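Local coordinates for protein sulfatase (Bacteroides fragilis CAG:558, PDB 6USS) that probably hydrolyses aryl sulfate esters as a calcium-dependent gut bacterial arylsulfatase, studied here as a catalytic-site mutant, at residues A[64-69]-A[290-295]; A[121-126]-A[502-507]; A[145-150]-A[396-401]; A[194-199]-A[212-217]; A[451-456]-A[512-517]. The protein carries 1 engineered substitution. All blocks are in the same frame, centred on the assembly; numbering follows the deposited sequence.

Contact 1 of 5, residues A[64-69]-A[290-295]; sequences YETPNM and ALIEGM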
# COMPACT_ATOMS: atom_id res chain seq x y z
N TYR A 64 6.82 -13.84 36.14
CA TYR A 64 6.36 -13.83 34.76
C TYR A 64 6.89 -15.05 34.00
O TYR A 64 7.83 -15.71 34.43
CB TYR A 64 6.79 -12.54 34.05
CG TYR A 64 6.21 -11.29 34.68
CD1 TYR A 64 4.86 -11.22 35.03
CD2 TYR A 64 7.02 -10.18 34.94
CE1 TYR A 64 4.33 -10.08 35.62
CE2 TYR A 64 6.49 -9.03 35.52
CZ TYR A 64 5.14 -8.99 35.87
OH TYR A 64 4.60 -7.86 36.46
N GLU A 65 6.26 -15.34 32.87
CA GLU A 65 6.66 -16.49 32.05
C GLU A 65 6.79 -16.05 30.59
O GLU A 65 5.79 -15.96 29.86
CB GLU A 65 5.67 -17.63 32.22
CG GLU A 65 5.67 -18.19 33.63
CD GLU A 65 4.59 -19.24 33.82
OE1 GLU A 65 4.08 -19.77 32.81
OE2 GLU A 65 4.25 -19.53 34.99
N THR A 66 8.02 -15.79 30.16
CA THR A 66 8.33 -15.52 28.76
C THR A 66 9.36 -16.54 28.30
O THR A 66 10.53 -16.20 28.03
CB THR A 66 8.83 -14.09 28.56
OG1 THR A 66 9.98 -13.83 29.38
CG2 THR A 66 7.72 -13.10 28.91
N PRO A 67 8.98 -17.82 28.21
CA PRO A 67 9.97 -18.84 27.83
C PRO A 67 10.49 -18.66 26.42
O PRO A 67 11.62 -19.07 26.14
CB PRO A 67 9.19 -20.15 27.98
CG PRO A 67 7.75 -19.74 27.68
CD PRO A 67 7.61 -18.37 28.31
N ASN A 68 9.68 -18.07 25.52
CA ASN A 68 10.13 -17.91 24.13
C ASN A 68 11.13 -16.75 24.00
O ASN A 68 12.04 -16.81 23.16
CB ASN A 68 8.94 -17.70 23.21
CG ASN A 68 8.05 -18.93 23.10
OD1 ASN A 68 8.44 -19.96 22.56
ND2 ASN A 68 6.82 -18.81 23.60
N MET A 69 10.98 -15.69 24.81
CA MET A 69 12.02 -14.67 24.91
C MET A 69 13.34 -15.27 25.40
O MET A 69 14.41 -14.89 24.92
CB MET A 69 11.57 -13.54 25.86
CG MET A 69 10.48 -12.63 25.32
SD MET A 69 10.03 -11.29 26.46
CE MET A 69 11.57 -10.36 26.61
N ALA A 290 -0.72 -12.48 32.49
CA ALA A 290 -1.35 -13.20 31.39
C ALA A 290 -1.19 -12.46 30.07
O ALA A 290 -0.99 -13.08 29.02
CB ALA A 290 -2.82 -13.45 31.72
N LEU A 291 -1.24 -11.12 30.09
CA LEU A 291 -0.94 -10.35 28.88
C LEU A 291 0.49 -10.60 28.43
O LEU A 291 0.76 -10.78 27.24
CB LEU A 291 -1.15 -8.86 29.12
CG LEU A 291 -2.58 -8.37 29.23
CD1 LEU A 291 -2.68 -6.83 29.02
CD2 LEU A 291 -3.44 -9.14 28.25
N ILE A 292 1.43 -10.62 29.39
CA ILE A 292 2.84 -10.83 29.08
C ILE A 292 3.04 -12.19 28.44
O ILE A 292 3.81 -12.33 27.48
CB ILE A 292 3.69 -10.66 30.36
CG1 ILE A 292 3.83 -9.18 30.72
CG2 ILE A 292 5.04 -11.34 30.22
CD1 ILE A 292 4.27 -8.93 32.15
N GLU A 293 2.34 -13.21 28.93
CA GLU A 293 2.57 -14.56 28.43
C GLU A 293 1.95 -14.76 27.05
O GLU A 293 2.50 -15.51 26.24
CB GLU A 293 2.04 -15.61 29.41
CG GLU A 293 2.67 -16.99 29.17
CD GLU A 293 2.03 -18.14 29.95
OE1 GLU A 293 1.38 -17.90 30.99
OE2 GLU A 293 2.20 -19.30 29.51
N GLY A 294 0.82 -14.12 26.78
CA GLY A 294 0.22 -14.24 25.46
C GLY A 294 1.02 -13.51 24.40
O GLY A 294 1.09 -13.95 23.25
N MET A 295 1.63 -12.38 24.77
CA MET A 295 2.63 -11.77 23.90
C MET A 295 3.73 -12.77 23.59
O MET A 295 4.10 -12.96 22.43
CB MET A 295 3.21 -10.52 24.56
CG MET A 295 4.40 -9.92 23.82
SD MET A 295 5.99 -10.63 24.32
CE MET A 295 6.09 -10.10 26.02

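Contact 2 of 5, residues A[121-126]-A[502-507]; sequences SDVFNV and PSFKAT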
# COMPACT_ATOMS: atom_id res chain seq x y z
N SER A 121 -2.85 22.60 31.80
CA SER A 121 -2.00 23.11 32.86
C SER A 121 -2.35 24.56 33.13
O SER A 121 -2.44 25.35 32.19
CB SER A 121 -0.51 23.00 32.50
OG SER A 121 0.29 23.86 33.31
N ASP A 122 -2.53 24.91 34.39
CA ASP A 122 -2.65 26.32 34.75
C ASP A 122 -1.29 26.95 35.06
O ASP A 122 -1.25 28.08 35.55
CB ASP A 122 -3.64 26.49 35.92
CG ASP A 122 -3.24 25.71 37.17
OD1 ASP A 122 -2.04 25.39 37.32
OD2 ASP A 122 -4.14 25.42 38.01
N VAL A 123 -0.18 26.25 34.76
CA VAL A 123 1.17 26.77 34.91
C VAL A 123 1.79 27.14 33.55
O VAL A 123 2.39 28.21 33.40
CB VAL A 123 2.08 25.77 35.66
CG1 VAL A 123 3.57 26.12 35.49
CG2 VAL A 123 1.72 25.69 37.13
N PHE A 124 1.67 26.26 32.56
CA PHE A 124 2.41 26.41 31.31
C PHE A 124 1.54 26.03 30.12
O PHE A 124 0.50 25.36 30.27
CB PHE A 124 3.70 25.55 31.27
CG PHE A 124 3.47 24.09 31.61
CD1 PHE A 124 2.98 23.20 30.65
CD2 PHE A 124 3.73 23.61 32.90
CE1 PHE A 124 2.76 21.86 30.97
CE2 PHE A 124 3.51 22.28 33.21
CZ PHE A 124 3.02 21.40 32.24
N ASN A 125 1.97 26.47 28.94
CA ASN A 125 1.49 25.98 27.66
C ASN A 125 2.52 25.01 27.10
O ASN A 125 3.72 25.28 27.16
CB ASN A 125 1.28 27.11 26.67
CG ASN A 125 0.22 28.06 27.11
OD1 ASN A 125 -0.95 27.68 27.20
ND2 ASN A 125 0.61 29.29 27.42
N VAL A 126 2.04 23.90 26.55
CA VAL A 126 2.95 22.92 25.97
C VAL A 126 3.52 23.47 24.66
O VAL A 126 3.03 24.49 24.15
CB VAL A 126 2.24 21.57 25.74
CG1 VAL A 126 1.84 20.96 27.08
CG2 VAL A 126 1.04 21.75 24.88
N PRO A 502 8.06 24.28 26.46
CA PRO A 502 6.84 24.94 26.93
C PRO A 502 7.12 26.40 27.22
O PRO A 502 8.27 26.85 27.26
CB PRO A 502 6.50 24.19 28.23
CG PRO A 502 7.48 23.05 28.32
CD PRO A 502 8.65 23.41 27.48
N SER A 503 6.04 27.15 27.42
CA SER A 503 6.13 28.53 27.85
C SER A 503 5.27 28.74 29.09
O SER A 503 4.32 28.00 29.35
CB SER A 503 5.72 29.50 26.72
OG SER A 503 4.34 29.38 26.45
N PHE A 504 5.61 29.76 29.88
CA PHE A 504 4.89 30.02 31.11
C PHE A 504 3.67 30.89 30.87
O PHE A 504 3.70 31.83 30.06
CB PHE A 504 5.82 30.69 32.12
CG PHE A 504 6.81 29.76 32.74
CD1 PHE A 504 6.38 28.64 33.44
CD2 PHE A 504 8.17 29.98 32.61
CE1 PHE A 504 7.28 27.77 34.01
CE2 PHE A 504 9.08 29.12 33.19
CZ PHE A 504 8.63 28.02 33.90
N LYS A 505 2.58 30.58 31.58
CA LYS A 505 1.35 31.35 31.41
C LYS A 505 1.41 32.72 32.10
O LYS A 505 0.83 33.69 31.59
CB LYS A 505 0.16 30.54 31.91
CG LYS A 505 -0.31 29.50 30.91
CD LYS A 505 -1.53 28.76 31.39
CE LYS A 505 -2.08 27.85 30.29
NZ LYS A 505 -3.20 27.00 30.80
N ALA A 506 2.11 32.81 33.23
CA ALA A 506 2.33 34.08 33.93
C ALA A 506 2.94 35.10 32.98
O ALA A 506 2.27 36.05 32.55
CB ALA A 506 3.25 33.87 35.14
N THR A 507 4.20 34.90 32.63
CA THR A 507 4.92 35.84 31.79
C THR A 507 4.49 35.78 30.33
O THR A 507 4.48 36.81 29.65
CB THR A 507 6.41 35.56 31.89
OG1 THR A 507 6.67 34.23 31.40
CG2 THR A 507 6.84 35.63 33.34
O HOH W 1 -3.54 24.42 29.34

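Contact 3 of 5, residues A[145-150]-A[396-401]; sequences QATSLA and YKTVQP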
# COMPACT_ATOMS: atom_id res chain seq x y z
N GLN A 145 7.46 15.71 8.04
CA GLN A 145 7.61 14.98 6.79
C GLN A 145 8.90 14.18 6.83
O GLN A 145 9.95 14.69 7.24
CB GLN A 145 7.64 15.93 5.59
CG GLN A 145 7.93 15.20 4.26
CD GLN A 145 7.98 16.13 3.04
OE1 GLN A 145 7.90 17.35 3.16
NE2 GLN A 145 8.10 15.54 1.85
N ALA A 146 8.83 12.92 6.42
CA ALA A 146 10.02 12.08 6.49
C ALA A 146 9.89 10.91 5.53
O ALA A 146 8.79 10.46 5.21
CB ALA A 146 10.28 11.56 7.91
N THR A 147 11.05 10.45 5.06
CA THR A 147 11.14 9.26 4.23
C THR A 147 11.07 8.03 5.12
O THR A 147 11.93 7.83 6.00
CB THR A 147 12.45 9.30 3.44
OG1 THR A 147 12.43 10.45 2.58
CG2 THR A 147 12.60 8.05 2.60
N SER A 148 10.04 7.21 4.91
CA SER A 148 9.72 6.10 5.81
C SER A 148 10.70 4.95 5.67
O SER A 148 11.15 4.62 4.57
CB SER A 148 8.31 5.59 5.55
OG SER A 148 8.01 4.54 6.47
N LEU A 149 11.00 4.32 6.81
CA LEU A 149 11.85 3.13 6.80
C LEU A 149 11.28 2.03 5.92
O LEU A 149 12.03 1.33 5.22
CB LEU A 149 12.04 2.65 8.24
CG LEU A 149 12.67 1.28 8.50
CD1 LEU A 149 14.10 1.16 8.01
CD2 LEU A 149 12.61 0.99 9.97
N ALA A 150 9.95 1.84 5.93
CA ALA A 150 9.33 0.78 5.14
C ALA A 150 9.35 1.10 3.65
O ALA A 150 9.39 0.18 2.82
CB ALA A 150 7.89 0.53 5.59
N TYR A 396 21.14 5.14 0.19
CA TYR A 396 19.78 5.68 0.17
C TYR A 396 19.84 7.16 0.49
O TYR A 396 20.81 7.66 1.06
CB TYR A 396 18.86 4.95 1.16
CG TYR A 396 19.36 4.87 2.59
CD1 TYR A 396 20.16 3.80 2.99
CD2 TYR A 396 19.00 5.82 3.54
CE1 TYR A 396 20.61 3.69 4.28
CE2 TYR A 396 19.45 5.71 4.86
CZ TYR A 396 20.25 4.63 5.21
OH TYR A 396 20.72 4.47 6.49
N LYS A 397 18.76 7.85 0.12
CA LYS A 397 18.54 9.26 0.40
C LYS A 397 17.23 9.43 1.16
O LYS A 397 16.29 8.65 0.99
CB LYS A 397 18.47 10.08 -0.88
CG LYS A 397 19.55 9.78 -1.89
CD LYS A 397 20.19 11.09 -2.34
CE LYS A 397 21.64 10.91 -2.75
NZ LYS A 397 22.41 12.17 -2.63
N THR A 398 17.17 10.47 1.99
CA THR A 398 16.01 10.76 2.81
C THR A 398 15.72 12.25 2.76
O THR A 398 16.64 13.05 2.61
CB THR A 398 16.26 10.32 4.26
OG1 THR A 398 17.54 10.81 4.67
CG2 THR A 398 16.29 8.80 4.38
N VAL A 399 14.44 12.63 2.88
CA VAL A 399 14.13 14.06 2.95
C VAL A 399 14.59 14.66 4.27
O VAL A 399 14.94 15.84 4.33
CB VAL A 399 12.63 14.35 2.72
CG1 VAL A 399 12.19 13.90 1.32
CG2 VAL A 399 11.77 13.71 3.81
N GLN A 400 14.60 13.87 5.34
CA GLN A 400 14.92 14.35 6.68
C GLN A 400 16.30 13.85 7.10
O GLN A 400 16.74 12.79 6.65
CB GLN A 400 13.89 13.86 7.70
CG GLN A 400 14.07 12.41 8.15
CD GLN A 400 13.71 11.38 7.06
OE1 GLN A 400 13.47 11.73 5.90
NE2 GLN A 400 13.66 10.11 7.44
N PRO A 401 16.99 14.58 7.98
CA PRO A 401 18.25 14.06 8.54
C PRO A 401 18.01 12.81 9.35
O PRO A 401 16.94 12.62 9.93
CB PRO A 401 18.75 15.20 9.44
CG PRO A 401 17.92 16.38 9.11
CD PRO A 401 16.60 15.85 8.61

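Contact 4 of 5, residues A[194-199]-A[212-217]; sequences GLASYL and PNPWFA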
# COMPACT_ATOMS: atom_id res chain seq x y z
N GLY A 194 -4.15 2.81 21.11
CA GLY A 194 -4.63 1.86 22.11
C GLY A 194 -5.60 0.86 21.52
O GLY A 194 -5.63 0.70 20.29
N LEU A 195 -6.39 0.19 22.35
CA LEU A 195 -7.40 -0.73 21.84
C LEU A 195 -8.56 -0.80 22.81
O LEU A 195 -8.37 -0.82 24.03
CB LEU A 195 -6.84 -2.14 21.60
CG LEU A 195 -6.53 -2.98 22.82
CD1 LEU A 195 -6.45 -4.44 22.43
CD2 LEU A 195 -5.22 -2.50 23.46
N ALA A 196 -9.77 -0.87 22.25
CA ALA A 196 -10.97 -0.86 23.07
C ALA A 196 -11.08 -2.12 23.93
O ALA A 196 -11.44 -2.03 25.10
CB ALA A 196 -12.20 -0.69 22.19
N SER A 197 -10.75 -3.28 23.37
CA SER A 197 -10.85 -4.54 24.10
C SER A 197 -9.96 -5.59 23.45
O SER A 197 -9.85 -5.64 22.23
CB SER A 197 -12.29 -5.06 24.16
OG SER A 197 -12.31 -6.39 24.67
N TYR A 198 -9.36 -6.45 24.28
CA TYR A 198 -8.63 -7.60 23.78
C TYR A 198 -9.55 -8.75 23.36
O TYR A 198 -9.08 -9.71 22.73
CB TYR A 198 -7.66 -8.12 24.85
CG TYR A 198 -6.42 -7.30 25.12
CD1 TYR A 198 -6.48 -6.13 25.87
CD2 TYR A 198 -5.17 -7.73 24.66
CE1 TYR A 198 -5.33 -5.38 26.14
CE2 TYR A 198 -4.01 -7.00 24.93
CZ TYR A 198 -4.09 -5.82 25.67
OH TYR A 198 -2.94 -5.08 25.93
N LEU A 199 -10.84 -8.69 23.70
CA LEU A 199 -11.73 -9.84 23.62
C LEU A 199 -12.47 -9.87 22.29
O LEU A 199 -13.17 -8.91 21.93
CB LEU A 199 -12.74 -9.80 24.78
CG LEU A 199 -12.10 -9.83 26.17
CD1 LEU A 199 -13.15 -9.76 27.25
CD2 LEU A 199 -11.28 -11.10 26.33
N PRO A 212 -21.47 4.31 15.68
CA PRO A 212 -20.54 5.19 16.41
C PRO A 212 -19.32 4.45 16.96
O PRO A 212 -19.40 3.92 18.07
CB PRO A 212 -21.42 5.72 17.54
CG PRO A 212 -22.52 4.55 17.75
CD PRO A 212 -22.23 3.53 16.66
N ASN A 213 -18.20 4.38 16.22
CA ASN A 213 -17.15 3.48 16.71
C ASN A 213 -16.15 4.23 17.59
O ASN A 213 -15.73 5.35 17.24
CB ASN A 213 -16.40 2.83 15.55
CG ASN A 213 -16.64 1.32 15.46
OD1 ASN A 213 -17.46 0.74 16.18
ND2 ASN A 213 -15.91 0.68 14.55
N PRO A 214 -15.72 3.64 18.71
CA PRO A 214 -14.68 4.27 19.53
C PRO A 214 -13.34 4.33 18.80
O PRO A 214 -13.04 3.49 17.95
CB PRO A 214 -14.60 3.36 20.77
CG PRO A 214 -15.20 2.05 20.35
CD PRO A 214 -16.25 2.41 19.32
N TRP A 215 -12.55 5.35 19.15
CA TRP A 215 -11.23 5.57 18.56
C TRP A 215 -10.40 4.30 18.40
O TRP A 215 -9.80 4.07 17.35
CB TRP A 215 -10.44 6.57 19.42
CG TRP A 215 -10.93 7.98 19.39
CD1 TRP A 215 -12.05 8.46 18.78
CD2 TRP A 215 -10.30 9.11 20.02
NE1 TRP A 215 -12.16 9.82 18.98
CE2 TRP A 215 -11.09 10.24 19.74
CE3 TRP A 215 -9.14 9.27 20.79
CZ2 TRP A 215 -10.77 11.52 20.20
CZ3 TRP A 215 -8.81 10.54 21.25
CH2 TRP A 215 -9.63 11.64 20.96
N PHE A 216 -10.33 3.49 19.46
CA PHE A 216 -9.36 2.39 19.53
C PHE A 216 -9.98 1.04 19.19
O PHE A 216 -9.39 0.00 19.52
CB PHE A 216 -8.71 2.35 20.92
CG PHE A 216 -7.95 3.61 21.28
CD1 PHE A 216 -7.58 4.54 20.30
CD2 PHE A 216 -7.59 3.87 22.59
CE1 PHE A 216 -6.89 5.70 20.62
CE2 PHE A 216 -6.89 5.03 22.92
CZ PHE A 216 -6.54 5.95 21.93
N ALA A 217 -11.15 1.01 18.56
CA ALA A 217 -11.63 -0.25 18.02
C ALA A 217 -10.63 -0.78 17.00
O ALA A 217 -10.08 -0.03 16.19
CB ALA A 217 -13.01 -0.06 17.37
O HOH W 2 -7.21 -0.12 17.90

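Contact 5 of 5, residues A[451-456]-A[512-517]; sequences LIYYYE and PWPDEI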
# COMPACT_ATOMS: atom_id res chain seq x y z
N LEU A 451 21.35 13.65 32.85
CA LEU A 451 20.85 14.92 33.36
C LEU A 451 19.41 15.11 32.90
O LEU A 451 19.13 15.08 31.70
CB LEU A 451 21.72 16.09 32.88
CG LEU A 451 21.04 17.44 33.17
CD1 LEU A 451 21.02 17.72 34.66
CD2 LEU A 451 21.70 18.60 32.40
N ILE A 452 18.51 15.30 33.86
CA ILE A 452 17.11 15.60 33.61
C ILE A 452 16.85 17.03 34.04
O ILE A 452 17.19 17.43 35.17
CB ILE A 452 16.17 14.62 34.34
CG1 ILE A 452 16.49 13.18 33.96
CG2 ILE A 452 14.72 14.96 34.03
CD1 ILE A 452 15.84 12.16 34.88
N TYR A 453 16.26 17.81 33.14
CA TYR A 453 15.89 19.19 33.41
C TYR A 453 14.38 19.32 33.36
O TYR A 453 13.74 18.81 32.43
CB TYR A 453 16.52 20.12 32.38
CG TYR A 453 15.96 21.53 32.39
CD1 TYR A 453 16.19 22.39 33.46
CD2 TYR A 453 15.22 22.00 31.30
CE1 TYR A 453 15.69 23.70 33.45
CE2 TYR A 453 14.72 23.31 31.28
CZ TYR A 453 14.96 24.15 32.36
OH TYR A 453 14.47 25.45 32.35
N TYR A 454 13.81 20.00 34.35
CA TYR A 454 12.36 20.11 34.49
C TYR A 454 11.93 21.51 34.09
O TYR A 454 12.26 22.49 34.77
CB TYR A 454 11.93 19.78 35.91
CG TYR A 454 12.15 18.33 36.32
CD1 TYR A 454 13.43 17.87 36.65
CD2 TYR A 454 11.09 17.43 36.38
CE1 TYR A 454 13.64 16.56 37.03
CE2 TYR A 454 11.29 16.10 36.77
CZ TYR A 454 12.57 15.68 37.10
OH TYR A 454 12.80 14.37 37.50
N TYR A 455 11.18 21.60 32.98
CA TYR A 455 10.72 22.89 32.47
C TYR A 455 9.87 23.63 33.49
O TYR A 455 9.87 24.86 33.50
CB TYR A 455 9.89 22.69 31.20
CG TYR A 455 10.67 22.32 29.97
CD1 TYR A 455 11.42 23.27 29.31
CD2 TYR A 455 10.63 21.04 29.46
CE1 TYR A 455 12.12 22.95 28.17
CE2 TYR A 455 11.34 20.71 28.30
CZ TYR A 455 12.08 21.69 27.67
OH TYR A 455 12.79 21.41 26.54
N GLU A 456 9.14 22.90 34.34
CA GLU A 456 8.11 23.56 35.14
C GLU A 456 8.72 24.45 36.22
O GLU A 456 8.15 25.50 36.55
CB GLU A 456 7.15 22.53 35.76
CG GLU A 456 5.77 23.12 36.13
CD GLU A 456 4.84 22.14 36.85
OE1 GLU A 456 4.94 20.91 36.60
OE2 GLU A 456 3.98 22.61 37.65
N PRO A 512 12.98 28.63 30.35
CA PRO A 512 14.42 28.62 30.05
C PRO A 512 14.88 27.26 29.56
O PRO A 512 14.52 26.22 30.11
CB PRO A 512 15.08 28.95 31.40
CG PRO A 512 14.00 29.58 32.22
CD PRO A 512 12.69 29.04 31.74
N TRP A 513 15.72 27.27 28.52
CA TRP A 513 16.48 26.09 28.14
C TRP A 513 17.30 25.65 29.35
O TRP A 513 17.56 26.48 30.24
CB TRP A 513 17.40 26.40 26.96
CG TRP A 513 16.75 26.63 25.65
CD1 TRP A 513 16.89 27.73 24.85
CD2 TRP A 513 15.88 25.73 24.94
NE1 TRP A 513 16.15 27.59 23.71
CE2 TRP A 513 15.52 26.37 23.73
CE3 TRP A 513 15.36 24.46 25.21
CZ2 TRP A 513 14.66 25.79 22.80
CZ3 TRP A 513 14.50 23.88 24.29
CH2 TRP A 513 14.15 24.54 23.10
N PRO A 514 17.77 24.39 29.42
CA PRO A 514 18.58 23.98 30.58
C PRO A 514 19.81 24.85 30.80
O PRO A 514 20.21 25.07 31.95
CB PRO A 514 18.99 22.53 30.24
CG PRO A 514 18.19 22.13 29.08
CD PRO A 514 17.75 23.36 28.37
N ASP A 515 20.43 25.33 29.73
CA ASP A 515 21.65 26.13 29.83
C ASP A 515 21.36 27.63 29.96
O ASP A 515 22.27 28.45 29.77
CB ASP A 515 22.57 25.86 28.63
CG ASP A 515 21.93 26.19 27.30
OD1 ASP A 515 20.68 26.20 27.23
OD2 ASP A 515 22.66 26.43 26.32
N GLU A 516 20.11 28.01 30.27
CA GLU A 516 19.79 29.39 30.65
C GLU A 516 19.38 29.47 32.12
O GLU A 516 18.67 30.40 32.50
CB GLU A 516 18.69 29.96 29.75
CG GLU A 516 19.00 30.01 28.24
CD GLU A 516 17.74 30.26 27.37
OE1 GLU A 516 16.63 29.77 27.71
OE2 GLU A 516 17.85 30.94 26.32
N ILE A 517 19.81 28.53 32.95
CA ILE A 517 19.43 28.48 34.36
C ILE A 517 20.67 28.26 35.20
O ILE A 517 21.34 27.24 35.05
CB ILE A 517 18.39 27.35 34.62
CG1 ILE A 517 16.97 27.84 34.34
CG2 ILE A 517 18.48 26.84 36.07
CD1 ILE A 517 16.38 28.65 35.49

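Contact 1 of 5, residues A[64-69]-A[290-295]
Glu293 OE1 is gripped by two groups, the ammonium of Lys275 in a salt bridge and the hydroxyl of Tyr276 in a hydrogen bond, and the same lysine also pairs with Glu65 OE1 on the facing segment. The shared lysine probably makes tolerable a close approach of like charges: Glu65 OE1 lies 3.8 Å from Glu293 OE1, the two side chains running alongside each other and pointing the same way, their carboxylate planes turned 49° apart. Glu65 OE2 has its own salt bridge, to Lys279. The stem of Glu293 also leans on backbone, its CG 3.4 Å from Glu65 O.

Next to the polar pair, Ile292 uses both of its branches. Its CD1 sits over the centre of one face of the Tyr64 ring, 3.6 Å from the centroid and 10° off the normal, which meets the definition of a CH-pi contact. Its CG2 meets Thr66 CG2 at 3.5 Å. Further on, Met295, bent at both chi2 (-87°) and chi3, turns its CE back toward Met69 SD, 4.1 Å away, and the two thioether chains cross at about a right angle.

Helix 283-308 is thus joined to the turn leading into helix 67-74. Met295 also touches Phe39, Val41 and Phe319 of the central sheet, and its side chain is about 9 Å from that of the calcium ligand Asp42. The chemistry is divided: an apolar, mostly buried interface does the packing, while a partly exposed pair of acids is paired with lysine counter-charges, which probably help keep both carboxylates ionised.

Contact 2 of 5, residues A[121-126]-A[502-507]
Pro502 leads into strand 503-504, which pairs with 124-125 in a small two-stranded antiparallel sheet near the surface of the protein; its CB stands 4.4 Å from Phe124 CB. Ser503 and Asn125 form the hydrogen-bonded pair: Ser503 N gives to Asn125 O at 3.0 Å, and Asn125 N gives back to Ser503 O at 2.8 Å. Phe504 faces Phe124 as the non-hydrogen-bonded pair, both side chains on one face of the sheet, while Ser503 and Asn125 put theirs on the other. Beyond the strand, Lys505 N continues the pairing with a nearly straight bond of 3.0 Å to Val123 O. The extended Lys505 chain then crosses the Asn125 amide at about a right angle, bringing CE to 3.3 Å from Asn125 OD1; the modelled position of its ammonium against Ser121 is doubtful.

The sheet ties residues of the sulfatase family region to the C-terminal part of the chain, and the Phe124 ring meets His430 edge-to-face. Within 121-126 an ST motif shapes the approach to the strand: Ser121 OG accepts from Val123 N at 2.8 Å and Phe124 N at 2.9 Å. With chi1 at 52°, the Phe124 ring folds back under that oxygen, and Ser121 OG lies 3.4 Å above the ring's plane, over its centre.

Contact 3 of 5, residues A[145-150]-A[396-401]
Thr147 and Gln400 meet just before the N-cap of helix 149-155, where the side-chain amide of Gln400 bonds both the N-H and the C=O of Thr147. Thr147 N gives to Gln400 OE1 at 2.9 Å, an almost straight bond whose donor nevertheless stands 45° above the plane of the amide carbonyl. Gln400 NE2 returns a bond to Thr147 O at 3.2 Å. The bend at chi2 of Gln400 (-71°) turns the amide back along the facing backbone, and the flat group also rests on Ala146, whose CB is 3.5 Å from Gln400 CD. A third bond uses the side chain of Thr147: OG1 accepts from Val399 N at 3.0 Å.

Around these bonds the methyl groups close in. Val399 CG2 approaches Ala146 CA to 3.6 Å, and Thr398 CG2 packs against Thr147 CB at 4.0 Å. The touching parts run roughly antiparallel, 155° apart.

The outer shell places these bonds in the fold. Gln400 NE2 also bonds Thr97 O, which ties loop 396-401 to the end of helix 88-97, while Tyr384 OH of helix 383-390 bonds Thr147 O; Thr398 also touches Tyr384 and Ile152. One residue past Thr147 comes the N-cap, where Ser148 OG, while also hydrogen-bonding Met181 O, accepts a weak capping bond of 3.4 Å from Ala150 N.

Contact 4 of 5, residues A[194-199]-A[212-217]
A type I beta turn from Pro214 to Ala217, within the long loop between strand 185-187 and helix 231-247, lays Phe216 on the backbone of Gly194 and Leu195. The turn is closed by its own bond, Ala217 N to Pro214 O at 3.2 Å. Gly194 has no side chain to stand in the way, and its main chain lies over one face of the Phe216 ring, with Gly194 CA 4.0 Å from the ring centroid and 24° off the normal, a CH-pi contact. Chi1 of -61° puts Phe216 CG beside its own backbone N, anti to the carbonyl carbon, and so turns the ring to Gly194.

Phe216 O is where the polar contacts converge. Ala196 N gives it a hydrogen bond of 2.9 Å, the donor standing 63° above the carbonyl plane, and Leu195 CA adds a CA-H...O contact at 3.1 Å. Water 2 lies 2.7 Å from Phe216 O and 3.0 Å from Gly194 O, a position that bridges the two carbonyls. Ala196 CB and Pro214 CG make a loose apolar touch alongside.

The contact pins two parts of one loop together close to the metal site: Gly194 lies about 8 Å from the bound calcium ion. Past the touching residues, Trp215 stacks on Tyr111, and Tyr198 OH bonds His263 O. The 194-199 segment then bends through an ST turn, in which Ser197 OG accepts from Leu199 N at 2.9 Å.

Contact 5 of 5, residues A[451-456]-A[512-517]
The end of strand 449-454 and the C-terminal tail pass in opposite directions with their backbones well apart, Tyr453 CA lying 6.2 Å from Pro514 CA and Tyr455 CA 7.2 Å from Pro512 CA, so side chains fill the gap. Tyr453 carries most of the contact. Chi1 of 167° swings its ring away from its own backbone N and across to the tail, where Pro514 covers one face: Pro514 CA is 3.8 Å from the ring centroid and only 3° off the normal, a CH-pi contact. Pro514 CG adds a touch at the rim, 3.7 Å from Tyr453 CD2.

At the far end of the ring, Tyr453 OH donates to Pro512 O, near the ring plane; the modelled length is so short that its exact value is doubtful. Ile517 CG1 comes to 4.0 Å from the same hydroxyl oxygen. Beside it Tyr455 runs alongside Trp513, with Tyr455 OH at the indole edge, 3.8 Å from CZ3, while the polar partner of this hydroxyl is Asn426 OD1.

The tail is also folded on itself, Glu516 OE1 accepting from Trp513 N at 2.8 Å. The same Glu516 oxygen makes a salt bridge to Arg501, and the indole has cation-pi partners in Arg495 and Arg501. The tail packs between strand 449-454 and helix 480-496; a four-stranded antiparallel sheet with a long helix is the smaller C-terminal subdomain characteristic of sulfatases.

Overall arrangement
From the N terminus, 64-69 is the first segment to find its partner far along the chain, and contact 1 closes at 290-295 on helix 283-308. Contact 2 opens inside that span at 121-126 and closes only at 502-507, so the two cross. Contact 3 also crosses contact 1, but lies wholly within the span of contact 2. Contact 4, a short closure, falls within all three and touches contact 1, where Leu291 meets Tyr198. Contact 5 comes after contacts 1, 3 and 4 and crosses contact 2, packing Tyr455 on Pro502. Contacts 1, 3 and 4 hold the larger region around the central sheet; contact 5 holds the C-terminal part together, and contact 2 joins it to that larger region.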